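Local atomic coordinates of osmolarity sensor protein EnvZ (Escherichia coli, PDB entry 5XGA), a protein that probably senses osmolarity through its periplasmic domain and, as a histidine kinase, passes the signal on by phosphorylating its partner response regulator. Residues S97-L102 and W111-L116; A69-F74 and P86-V91. All coordinates share one frame; numbering follows the deposited sequence. Where two conformers were deposited one is given.

Contact 1. Residues S97-L102 and W111-L116. With CPS (3-[(3-cholamidopropyl)dimethylammonio]-1-propanesulfonate), chain B.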
ATOM      1  N   SER A  97       9.701  -9.642  -9.724  1.00 58.52           N
ATOM      2  CA  SER A  97       9.137  -8.311  -9.512  1.00 50.09           C
ATOM      3  C   SER A  97       8.379  -8.331  -8.190  1.00 36.77           C
ATOM      4  O   SER A  97       7.450  -9.112  -8.024  1.00 38.29           O
ATOM      5  CB  SER A  97       8.219  -7.899 -10.663  1.00 51.29           C
ATOM      6  OG  SER A  97       7.914  -6.513 -10.599  1.00 46.36           O
ATOM      7  N   PRO A  98       8.790  -7.481  -7.238  1.00 35.12           N
ATOM      8  CA  PRO A  98       8.292  -7.586  -5.865  1.00 29.00           C
ATOM      9  C   PRO A  98       6.767  -7.474  -5.771  1.00 28.79           C
ATOM     10  O   PRO A  98       6.132  -6.822  -6.611  1.00 25.64           O
ATOM     11  CB  PRO A  98       8.959  -6.398  -5.151  1.00 36.72           C
ATOM     12  CG  PRO A  98      10.044  -5.940  -6.047  1.00 38.52           C
ATOM     13  CD  PRO A  98       9.603  -6.270  -7.435  1.00 42.50           C
ATOM     14  N   VAL A  99       6.203  -8.125  -4.760  1.00 28.48           N
ATOM     15  CA  VAL A  99       4.803  -7.976  -4.416  1.00 25.64           C
ATOM     16  C   VAL A  99       4.718  -7.519  -2.963  1.00 27.77           C
ATOM     17  O   VAL A  99       5.264  -8.171  -2.070  1.00 26.83           O
ATOM     18  CB  VAL A  99       4.033  -9.284  -4.625  1.00 25.25           C
ATOM     19  CG1 VAL A  99       2.579  -9.138  -4.180  1.00 24.40           C
ATOM     20  CG2 VAL A  99       4.098  -9.694  -6.081  1.00 35.88           C
ATOM     21  N   VAL A 100       4.068  -6.383  -2.723  1.00 24.07           N
ATOM     22  CA  VAL A 100       3.940  -5.867  -1.363  1.00 19.02           C
ATOM     23  C   VAL A 100       2.662  -6.396  -0.729  1.00 19.34           C
ATOM     24  O   VAL A 100       1.600  -6.430  -1.365  1.00 21.07           O
ATOM     25  CB  VAL A 100       3.937  -4.321  -1.327  1.00 27.02           C
ATOM     26  CG1 VAL A 100       3.550  -3.812   0.077  1.00 20.86           C
ATOM     27  CG2 VAL A 100       5.296  -3.782  -1.758  1.00 23.73           C
ATOM     28  N   TRP A 101       2.791  -6.859   0.507  1.00 18.60           N
ATOM     29  CA  TRP A 101       1.659  -7.307   1.300  1.00 17.06           C
ATOM     30  C   TRP A 101       1.536  -6.354   2.486  1.00 20.05           C
ATOM     31  O   TRP A 101       2.509  -6.135   3.197  1.00 18.74           O
ATOM     32  CB  TRP A 101       1.854  -8.751   1.774  1.00 18.95           C
ATOM     33  CG  TRP A 101       1.761  -9.758   0.666  1.00 21.84           C
ATOM     34  CD1 TRP A 101       2.773 -10.192  -0.147  1.00 27.66           C
ATOM     35  CD2 TRP A 101       0.584 -10.459   0.252  1.00 19.15           C
ATOM     36  NE1 TRP A 101       2.292 -11.113  -1.049  1.00 21.85           N
ATOM     37  CE2 TRP A 101       0.950 -11.298  -0.817  1.00 26.81           C
ATOM     38  CE3 TRP A 101      -0.748 -10.457   0.688  1.00 23.40           C
ATOM     39  CZ2 TRP A 101       0.032 -12.128  -1.460  1.00 27.41           C
ATOM     40  CZ3 TRP A 101      -1.658 -11.279   0.052  1.00 28.64           C
ATOM     41  CH2 TRP A 101      -1.267 -12.104  -1.014  1.00 24.46           C
ATOM     42  N   LEU A 102       0.343  -5.794   2.670  1.00 21.79           N
ATOM     43  CA  LEU A 102       0.109  -4.713   3.616  1.00 24.90           C
ATOM     44  C   LEU A 102      -1.089  -5.047   4.496  1.00 25.73           C
ATOM     45  O   LEU A 102      -2.132  -5.466   3.994  1.00 21.06           O
ATOM     46  CB  LEU A 102      -0.136  -3.392   2.861  1.00 21.35           C
ATOM     47  CG  LEU A 102      -0.680  -2.209   3.650  1.00 29.50           C
ATOM     48  CD1 LEU A 102       0.378  -1.652   4.597  1.00 26.74           C
ATOM     49  CD2 LEU A 102      -1.193  -1.122   2.730  1.00 26.56           C
ATOM     50  N   TRP A 111      -5.638  -8.698   4.240  1.00 23.89           N
ATOM     51  CA  TRP A 111      -4.348  -8.387   3.649  1.00 27.43           C
ATOM     52  C   TRP A 111      -4.532  -7.656   2.319  1.00 27.78           C
ATOM     53  O   TRP A 111      -5.341  -8.058   1.480  1.00 26.39           O
ATOM     54  CB  TRP A 111      -3.525  -9.655   3.430  1.00 29.81           C
ATOM     55  CG  TRP A 111      -2.827 -10.135   4.666  1.00 30.27           C
ATOM     56  CD1 TRP A 111      -3.254 -11.105   5.524  1.00 33.67           C
ATOM     57  CD2 TRP A 111      -1.578  -9.662   5.184  1.00 30.96           C
ATOM     58  NE1 TRP A 111      -2.343 -11.274   6.541  1.00 28.79           N
ATOM     59  CE2 TRP A 111      -1.303 -10.398   6.355  1.00 30.82           C
ATOM     60  CE3 TRP A 111      -0.660  -8.688   4.771  1.00 25.94           C
ATOM     61  CZ2 TRP A 111      -0.160 -10.184   7.122  1.00 28.82           C
ATOM     62  CZ3 TRP A 111       0.481  -8.486   5.529  1.00 25.80           C
ATOM     63  CH2 TRP A 111       0.714  -9.222   6.698  1.00 31.36           C
ATOM     64  N   VAL A 112      -3.770  -6.588   2.131  1.00 23.25           N
ATOM     65  CA  VAL A 112      -3.780  -5.836   0.878  1.00 23.60           C
ATOM     66  C   VAL A 112      -2.599  -6.283   0.025  1.00 25.22           C
ATOM     67  O   VAL A 112      -1.448  -6.185   0.462  1.00 21.21           O
ATOM     68  CB  VAL A 112      -3.710  -4.311   1.143  1.00 23.58           C
ATOM     69  CG1 VAL A 112      -3.474  -3.544  -0.132  1.00 25.59           C
ATOM     70  CG2 VAL A 112      -4.991  -3.832   1.837  1.00 23.08           C
ATOM     71  N   ARG A 113      -2.882  -6.793  -1.173  1.00 17.08           N
ATOM     72  CA  ARG A 113      -1.823  -7.252  -2.066  1.00 21.84           C
ATOM     73  C   ARG A 113      -1.622  -6.271  -3.202  1.00 21.07           C
ATOM     74  O   ARG A 113      -2.555  -5.990  -3.951  1.00 20.24           O
ATOM     75  CB  ARG A 113      -2.138  -8.631  -2.645  1.00 20.59           C
ATOM     76  CG  ARG A 113      -1.021  -9.150  -3.557  1.00 21.40           C
ATOM     77  CD  ARG A 113      -1.501 -10.319  -4.399  1.00 23.47           C
ATOM     78  NE  ARG A 113      -0.417 -10.860  -5.218  1.00 26.05           N
ATOM     79  CZ  ARG A 113      -0.169 -10.493  -6.474  1.00 27.25           C
ATOM     80  NH1 ARG A 113      -0.928  -9.589  -7.075  1.00 24.28           N
ATOM     81  NH2 ARG A 113       0.844 -11.046  -7.136  1.00 32.45           N
ATOM     82  N   VAL A 114      -0.402  -5.758  -3.329  1.00 18.40           N
ATOM     83  CA  VAL A 114      -0.084  -4.769  -4.359  1.00 17.94           C
ATOM     84  C   VAL A 114       1.238  -5.108  -5.037  1.00 26.08           C
ATOM     85  O   VAL A 114       2.300  -4.989  -4.429  1.00 21.73           O
ATOM     86  CB  VAL A 114       0.006  -3.336  -3.771  1.00 24.57           C
ATOM     87  CG1 VAL A 114       0.040  -2.301  -4.880  1.00 24.49           C
ATOM     88  CG2 VAL A 114      -1.174  -3.059  -2.873  1.00 25.07           C
ATOM     89  N   PRO A 115       1.174  -5.544  -6.298  1.00 23.69           N
ATOM     90  CA  PRO A 115       2.380  -5.777  -7.101  1.00 26.07           C
ATOM     91  C   PRO A 115       3.092  -4.479  -7.442  1.00 24.52           C
ATOM     92  O   PRO A 115       2.436  -3.483  -7.774  1.00 22.07           O
ATOM     93  CB  PRO A 115       1.836  -6.439  -8.373  1.00 27.11           C
ATOM     94  CG  PRO A 115       0.467  -5.873  -8.505  1.00 34.87           C
ATOM     95  CD  PRO A 115      -0.053  -5.790  -7.072  1.00 29.95           C
ATOM     96  N   LEU A 116       4.419  -4.487  -7.352  1.00 22.87           N
ATOM     97  CA  LEU A 116       5.220  -3.368  -7.838  1.00 25.32           C
ATOM     98  C   LEU A 116       5.197  -3.386  -9.366  1.00 30.14           C
ATOM     99  O   LEU A 116       5.536  -4.396  -9.979  1.00 30.49           O
ATOM    100  CB  LEU A 116       6.659  -3.451  -7.305  1.00 25.80           C
ATOM    101  CG  LEU A 116       7.608  -2.272  -7.576  1.00 21.73           C
ATOM    102  CD1 LEU A 116       8.723  -2.262  -6.551  1.00 18.85           C
ATOM    103  CD2 LEU A 116       8.193  -2.337  -8.976  1.00 27.33           C
TER
HETATM  104  C1  CPS B 201      -6.803   0.418   3.078  1.00 32.74           C
HETATM  105  C2  CPS B 201      -8.106  -0.175   2.594  1.00 30.99           C
HETATM  106  C3  CPS B 201      -9.332   1.959   3.255  1.00 30.45           C
HETATM  107  C4  CPS B 201     -10.538   2.568   3.930  1.00 26.03           C
HETATM  108  C5  CPS B 201     -11.810   1.986   3.409  1.00 28.35           C
HETATM  109  C6  CPS B 201     -11.727   0.490   3.554  1.00 29.46           C
HETATM  110  C7  CPS B 201     -13.092  -0.039   3.232  1.00 30.61           C
HETATM  111  C8  CPS B 201     -13.974   1.043   3.813  1.00 33.34           C
HETATM  112  C9  CPS B 201     -13.068   2.204   4.224  1.00 26.69           C
HETATM  113  C10 CPS B 201     -11.974   2.476   1.976  1.00 28.48           C
HETATM  114  C11 CPS B 201      -8.248   0.214   1.141  1.00 33.91           C
HETATM  115  C12 CPS B 201      -6.456  -0.023   4.487  1.00 28.58           C
HETATM  116  C13 CPS B 201      -6.344  -1.526   4.534  1.00 26.16           C
HETATM  117  C14 CPS B 201      -7.696  -2.117   4.166  1.00 24.08           C
HETATM  118  C15 CPS B 201      -8.082  -1.695   2.770  1.00 33.50           C
HETATM  119  C16 CPS B 201      -9.385  -2.364   2.364  1.00 28.15           C
HETATM  120  C17 CPS B 201     -10.615  -1.690   2.968  1.00 28.89           C
HETATM  121  C18 CPS B 201     -10.583  -0.157   2.797  1.00 29.23           C
HETATM  122  C19 CPS B 201      -9.297   0.438   3.322  1.00 26.44           C
HETATM  123  C20 CPS B 201     -13.799   3.561   4.133  1.00 36.82           C
HETATM  124  C21 CPS B 201     -12.920   4.805   4.290  1.00 32.93           C
HETATM  125  C22 CPS B 201     -14.982   3.625   5.093  1.00 41.06           C
HETATM  126  C23 CPS B 201     -15.963   4.770   4.907  1.00 53.99           C
HETATM  127  C24 CPS B 201     -17.347   4.349   5.389  1.00 66.55           C
HETATM  128  C25 CPS B 201     -19.672   3.780   4.802  1.00 78.87           C
HETATM  129  C26 CPS B 201     -20.592   3.562   3.585  1.00 87.41           C
HETATM  130  C27 CPS B 201     -22.002   3.039   3.918  1.00 90.01           C
HETATM  131  C28 CPS B 201     -23.238   4.499   2.495  1.00 81.85           C
HETATM  132  C29 CPS B 201     -22.310   2.509   1.590  1.00 78.64           C
HETATM  133  C30 CPS B 201     -24.117   2.263   3.111  1.00 84.82           C
HETATM  134  N1  CPS B 201     -18.298   4.186   4.466  1.00 78.32           N
HETATM  135  N2  CPS B 201     -22.940   3.091   2.779  1.00 88.92           N
HETATM  136  O1  CPS B 201     -17.599   4.179   6.575  1.00 70.28           O
HETATM  137  O2  CPS B 201      -5.876  -1.916   5.824  1.00 28.18           O
HETATM  138  O3  CPS B 201     -10.788  -2.105   4.324  1.00 26.13           O
HETATM  139  O4  CPS B 201     -10.453   2.272   5.300  1.00 27.49           O
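V100 with V114 and L102 with V112 form antiparallel hydrogen-bonded pairs, while V99–P115 and W101–R113 are the non-hydrogen-bonded ones; the axes of strands 99-102 and 111-115 run 161° apart. Beyond the paired residues L116 N still donates to P98 O (3.0 Å), and P98 CG packs on L116 CD1. On the face holding V99, W101 and R113, the arginine lies across the indole: CG sits over the six-membered ring of W101, 3.9 Å from its centroid. CG of R113 is anti to the backbone N (chi1 -178°) and the chain stays extended to NE, carrying the guanidinium past the ring. Indole and guanidinium planes stand 79° apart, W101 CZ2 meets the edge of the charged group, and V99 CG1 lies over one of its faces, toward the rim. W111 crosses W101 at about a right angle, its CE3 3.9 Å from W101 CB. W101 NE1 is hydrogen-bonded to E92 OE2. On the other face F13 of helix 10-24 packs against V100 and V114, and it also touches L116; V112 CG2 touches the steroid carbon C13 of CPS at 3.8 Å. This is the beta hairpin 99-104/110-115, inner strands of an antiparallel sheet whose V112 joins T104 and S107 in a detergent pocket.

Contact 2. Residues A69-F74 and P86-V91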
ATOM      1  N   ALA A  69       6.532 -14.157   1.936  1.00 30.28           N
ATOM      2  CA  ALA A  69       6.795 -12.736   2.116  1.00 37.44           C
ATOM      3  C   ALA A  69       7.494 -12.459   3.449  1.00 35.88           C
ATOM      4  O   ALA A  69       7.089 -12.983   4.484  1.00 36.98           O
ATOM      5  CB  ALA A  69       5.486 -11.953   2.031  1.00 27.27           C
ATOM      6  N   GLN A  70       8.527 -11.624   3.429  1.00 30.93           N
ATOM      7  CA  GLN A  70       9.286 -11.340   4.648  1.00 38.91           C
ATOM      8  C   GLN A  70       8.983  -9.953   5.198  1.00 32.30           C
ATOM      9  O   GLN A  70       8.762  -9.017   4.432  1.00 27.52           O
ATOM     10  CB  GLN A  70      10.787 -11.471   4.384  1.00 44.64           C
ATOM     11  CG  GLN A  70      11.151 -12.573   3.383  1.00 57.00           C
ATOM     12  CD  GLN A  70      11.590 -12.012   2.035  1.00 60.83           C
ATOM     13  OE1 GLN A  70      10.854 -12.077   1.042  1.00 54.48           O
ATOM     14  NE2 GLN A  70      12.798 -11.458   1.994  1.00 65.19           N
ATOM     15  N   HIS A  71       8.993  -9.827   6.523  1.00 30.14           N
ATOM     16  CA  HIS A  71       8.735  -8.558   7.190  1.00 28.97           C
ATOM     17  C   HIS A  71       9.815  -7.540   6.848  1.00 31.19           C
ATOM     18  O   HIS A  71      10.994  -7.840   6.898  1.00 29.90           O
ATOM     19  CB  HIS A  71       8.648  -8.768   8.711  1.00 32.83           C
ATOM     20  CG  HIS A  71       8.629  -7.499   9.512  1.00 33.28           C
ATOM     21  ND1 HIS A  71       7.467  -6.822   9.813  1.00 31.26           N
ATOM     22  CD2 HIS A  71       9.632  -6.800  10.098  1.00 36.94           C
ATOM     23  CE1 HIS A  71       7.756  -5.751  10.534  1.00 32.88           C
ATOM     24  NE2 HIS A  71       9.062  -5.713  10.720  1.00 29.21           N
ATOM     25  N   TYR A  72       9.397  -6.340   6.459  1.00 28.75           N
ATOM     26  CA  TYR A  72      10.322  -5.227   6.249  1.00 28.86           C
ATOM     27  C   TYR A  72      10.093  -4.148   7.305  1.00 30.24           C
ATOM     28  O   TYR A  72       9.058  -3.482   7.303  1.00 24.38           O
ATOM     29  CB  TYR A  72      10.147  -4.634   4.856  1.00 30.30           C
ATOM     30  CG  TYR A  72      10.924  -5.374   3.798  1.00 33.19           C
ATOM     31  CD1 TYR A  72      10.692  -6.725   3.559  1.00 29.81           C
ATOM     32  CD2 TYR A  72      11.880  -4.723   3.033  1.00 36.40           C
ATOM     33  CE1 TYR A  72      11.401  -7.403   2.579  1.00 35.51           C
ATOM     34  CE2 TYR A  72      12.592  -5.392   2.055  1.00 37.59           C
ATOM     35  CZ  TYR A  72      12.348  -6.727   1.835  1.00 37.97           C
ATOM     36  OH  TYR A  72      13.060  -7.389   0.863  1.00 43.14           O
ATOM     37  N   GLU A  73      11.060  -3.981   8.198  1.00 26.80           N
ATOM     38  CA  GLU A  73      10.874  -3.146   9.374  1.00 26.16           C
ATOM     39  C   GLU A  73      10.829  -1.680   8.996  1.00 28.99           C
ATOM     40  O   GLU A  73       9.931  -0.951   9.417  1.00 25.92           O
ATOM     41  CB  GLU A  73      11.990  -3.407  10.392  1.00 35.55           C
ATOM     42  CG  GLU A  73      11.922  -2.568  11.665  1.00 30.43           C
ATOM     43  CD  GLU A  73      10.829  -3.002  12.627  1.00 36.77           C
ATOM     44  OE1 GLU A  73      10.099  -3.967  12.320  1.00 36.54           O
ATOM     45  OE2 GLU A  73      10.693  -2.364  13.698  1.00 34.40           O
ATOM     46  N   PHE A  74      11.792  -1.234   8.197  1.00 26.84           N
ATOM     47  CA  PHE A  74      11.794   0.167   7.822  1.00 28.39           C
ATOM     48  C   PHE A  74      10.562   0.495   6.983  1.00 30.12           C
ATOM     49  O   PHE A  74       9.879   1.484   7.242  1.00 28.08           O
ATOM     50  CB  PHE A  74      13.067   0.550   7.069  1.00 31.23           C
ATOM     51  CG  PHE A  74      13.096   1.988   6.658  1.00 37.45           C
ATOM     52  CD1 PHE A  74      13.253   2.986   7.609  1.00 39.83           C
ATOM     53  CD2 PHE A  74      12.935   2.351   5.329  1.00 33.06           C
ATOM     54  CE1 PHE A  74      13.263   4.327   7.239  1.00 42.66           C
ATOM     55  CE2 PHE A  74      12.948   3.684   4.955  1.00 35.98           C
ATOM     56  CZ  PHE A  74      13.109   4.671   5.911  1.00 33.71           C
ATOM     57  N   PRO A  86      -0.770   1.787  13.247  1.00 26.82           N
ATOM     58  CA  PRO A  86       0.071   0.584  13.207  1.00 24.24           C
ATOM     59  C   PRO A  86      -0.109  -0.204  11.922  1.00 24.66           C
ATOM     60  O   PRO A  86      -1.234  -0.551  11.533  1.00 22.04           O
ATOM     61  CB  PRO A  86      -0.413  -0.227  14.413  1.00 28.87           C
ATOM     62  CG  PRO A  86      -0.924   0.811  15.364  1.00 31.25           C
ATOM     63  CD  PRO A  86      -1.571   1.849  14.481  1.00 29.22           C
ATOM     64  N   THR A  87       1.009  -0.521  11.286  0.59 25.89           N
ATOM     65  CA  THR A  87       0.970  -1.171   9.990  0.59 22.28           C
ATOM     66  C   THR A  87       2.020  -2.265   9.895  0.59 23.44           C
ATOM     67  O   THR A  87       3.047  -2.218  10.573  0.59 23.43           O
ATOM     68  CB  THR A  87       1.180  -0.137   8.868  0.59 23.79           C
ATOM     69  OG1 THR A  87       0.224   0.922   9.020  0.59 24.18           O
ATOM     70  CG2 THR A  87       1.019  -0.774   7.506  0.59 21.16           C
ATOM     71  N   GLU A  88       1.750  -3.260   9.054  1.00 23.73           N
ATOM     72  CA  GLU A  88       2.733  -4.273   8.726  1.00 19.54           C
ATOM     73  C   GLU A  88       2.934  -4.286   7.205  1.00 23.40           C
ATOM     74  O   GLU A  88       1.967  -4.354   6.462  1.00 21.60           O
ATOM     75  CB  GLU A  88       2.280  -5.649   9.226  1.00 21.56           C
ATOM     76  CG  GLU A  88       2.992  -6.844   8.601  1.00 35.12           C
ATOM     77  CD  GLU A  88       4.382  -7.058   9.137  1.00 37.52           C
ATOM     78  OE1 GLU A  88       5.125  -6.064   9.244  1.00 39.87           O
ATOM     79  OE2 GLU A  88       4.737  -8.219   9.444  1.00 39.50           O
ATOM     80  N   VAL A  89       4.184  -4.196   6.760  1.00 21.50           N
ATOM     81  CA  VAL A  89       4.508  -4.355   5.351  1.00 23.68           C
ATOM     82  C   VAL A  89       5.411  -5.568   5.195  1.00 24.92           C
ATOM     83  O   VAL A  89       6.465  -5.654   5.825  1.00 23.80           O
ATOM     84  CB  VAL A  89       5.211  -3.109   4.766  1.00 20.35           C
ATOM     85  CG1 VAL A  89       5.773  -3.409   3.376  1.00 26.24           C
ATOM     86  CG2 VAL A  89       4.249  -1.886   4.749  1.00 19.24           C
ATOM     87  N   ARG A  90       4.993  -6.507   4.359  1.00 20.09           N
ATOM     88  CA  ARG A  90       5.837  -7.649   4.021  1.00 20.51           C
ATOM     89  C   ARG A  90       6.082  -7.654   2.525  1.00 25.64           C
ATOM     90  O   ARG A  90       5.223  -7.208   1.752  1.00 27.88           O
ATOM     91  CB  ARG A  90       5.186  -8.958   4.468  1.00 23.59           C
ATOM     92  CG  ARG A  90       4.984  -9.060   5.963  1.00 25.63           C
ATOM     93  CD  ARG A  90       4.669 -10.481   6.389  1.00 29.57           C
ATOM     94  NE  ARG A  90       4.038 -10.477   7.703  1.00 31.64           N
ATOM     95  CZ  ARG A  90       3.276 -11.457   8.167  1.00 37.57           C
ATOM     96  NH1 ARG A  90       3.060 -12.532   7.420  1.00 29.71           N
ATOM     97  NH2 ARG A  90       2.727 -11.358   9.371  1.00 32.45           N
ATOM     98  N   VAL A  91       7.247  -8.134   2.098  1.00 24.51           N
ATOM     99  CA  VAL A  91       7.536  -8.134   0.665  1.00 21.95           C
ATOM    100  C   VAL A  91       7.928  -9.511   0.172  1.00 33.06           C
ATOM    101  O   VAL A  91       8.826 -10.168   0.720  1.00 29.20           O
ATOM    102  CB  VAL A  91       8.652  -7.150   0.283  1.00 23.83           C
ATOM    103  CG1 VAL A  91       8.854  -7.160  -1.244  1.00 26.13           C
ATOM    104  CG2 VAL A  91       8.318  -5.735   0.770  1.00 22.86           C
TER
HETATM  105  O   HOH W   1       4.842 -13.951   5.637  1.00 40.25           O
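H71 and E88 meet through a histidine-carboxylate hydrogen bond: ND1 donates to E88 OE2 at 3.1 Å, close to the imidazole plane and onto the syn lone pair of that oxygen. The pair sits where the short edge strand 70-71 lies antiparallel to strand 87-92, the two being connected by helix 73-83. E88 has CG anti to its own N (chi1 163°) and then bends at chi2 (76°), which brings the carboxylate up to the ring edge, the two planes 43° apart. OE2 also takes R90 NE at 2.9 Å, a salt bridge that arrives from above the carboxylate plane but lies within the guanidinium plane. At the far edge of the imidazole NE2 donates to E73 OE1 at 2.6 Å, again in the ring plane. Two carboxylates thus fix the rotation of H71 and would favour its protonated form. A glutamine at E88 would probably leave R90 NE without its salt-bridge mate and weaken the hold on H71 ND1.

Further along, Y72 lays one ring face on V91, with CG2 3.9 Å from the ring centroid and V91 CB 3.6 Å from Y72 CE1. L10 of helix 10-24 packs on both residues. The backbone sets these groups in place: V91 N donates to Q70 O at 2.9 Å and Q70 N to V91 O, and Y72 N is hydrogen-bonded to V89 O. Y72 is the N-cap residue of helix 73-83, in whose first turns S76 OG bonds to Y72 O and V89 N. A69 CB rests on R90 CB, and a water ties the same two residues together, donating to A69 O at 2.7 Å and accepting from R90 NH1 at 2.9 Å.

The two contacts are successive parts of one antiparallel sheet, their centres about 10 Å apart: strand 87-92 of contact 2 lies next to strand 99-104 of contact 1. The seam includes a probable hydrogen bond from W101 N to R90 O, 2.8 Å. On one side of it W111 CH2 packs 3.7 Å from R90 NE, so the arginine that serves E88 also borders the tryptophan pair. On the other side V89 touches V100 and L102, while L102 CD1 lies 3.6 Å from E88 O. Contact 1 reaches the detergent directly through V112; in contact 2 the side chain of E88 remains about 10 Å from a bound CPS.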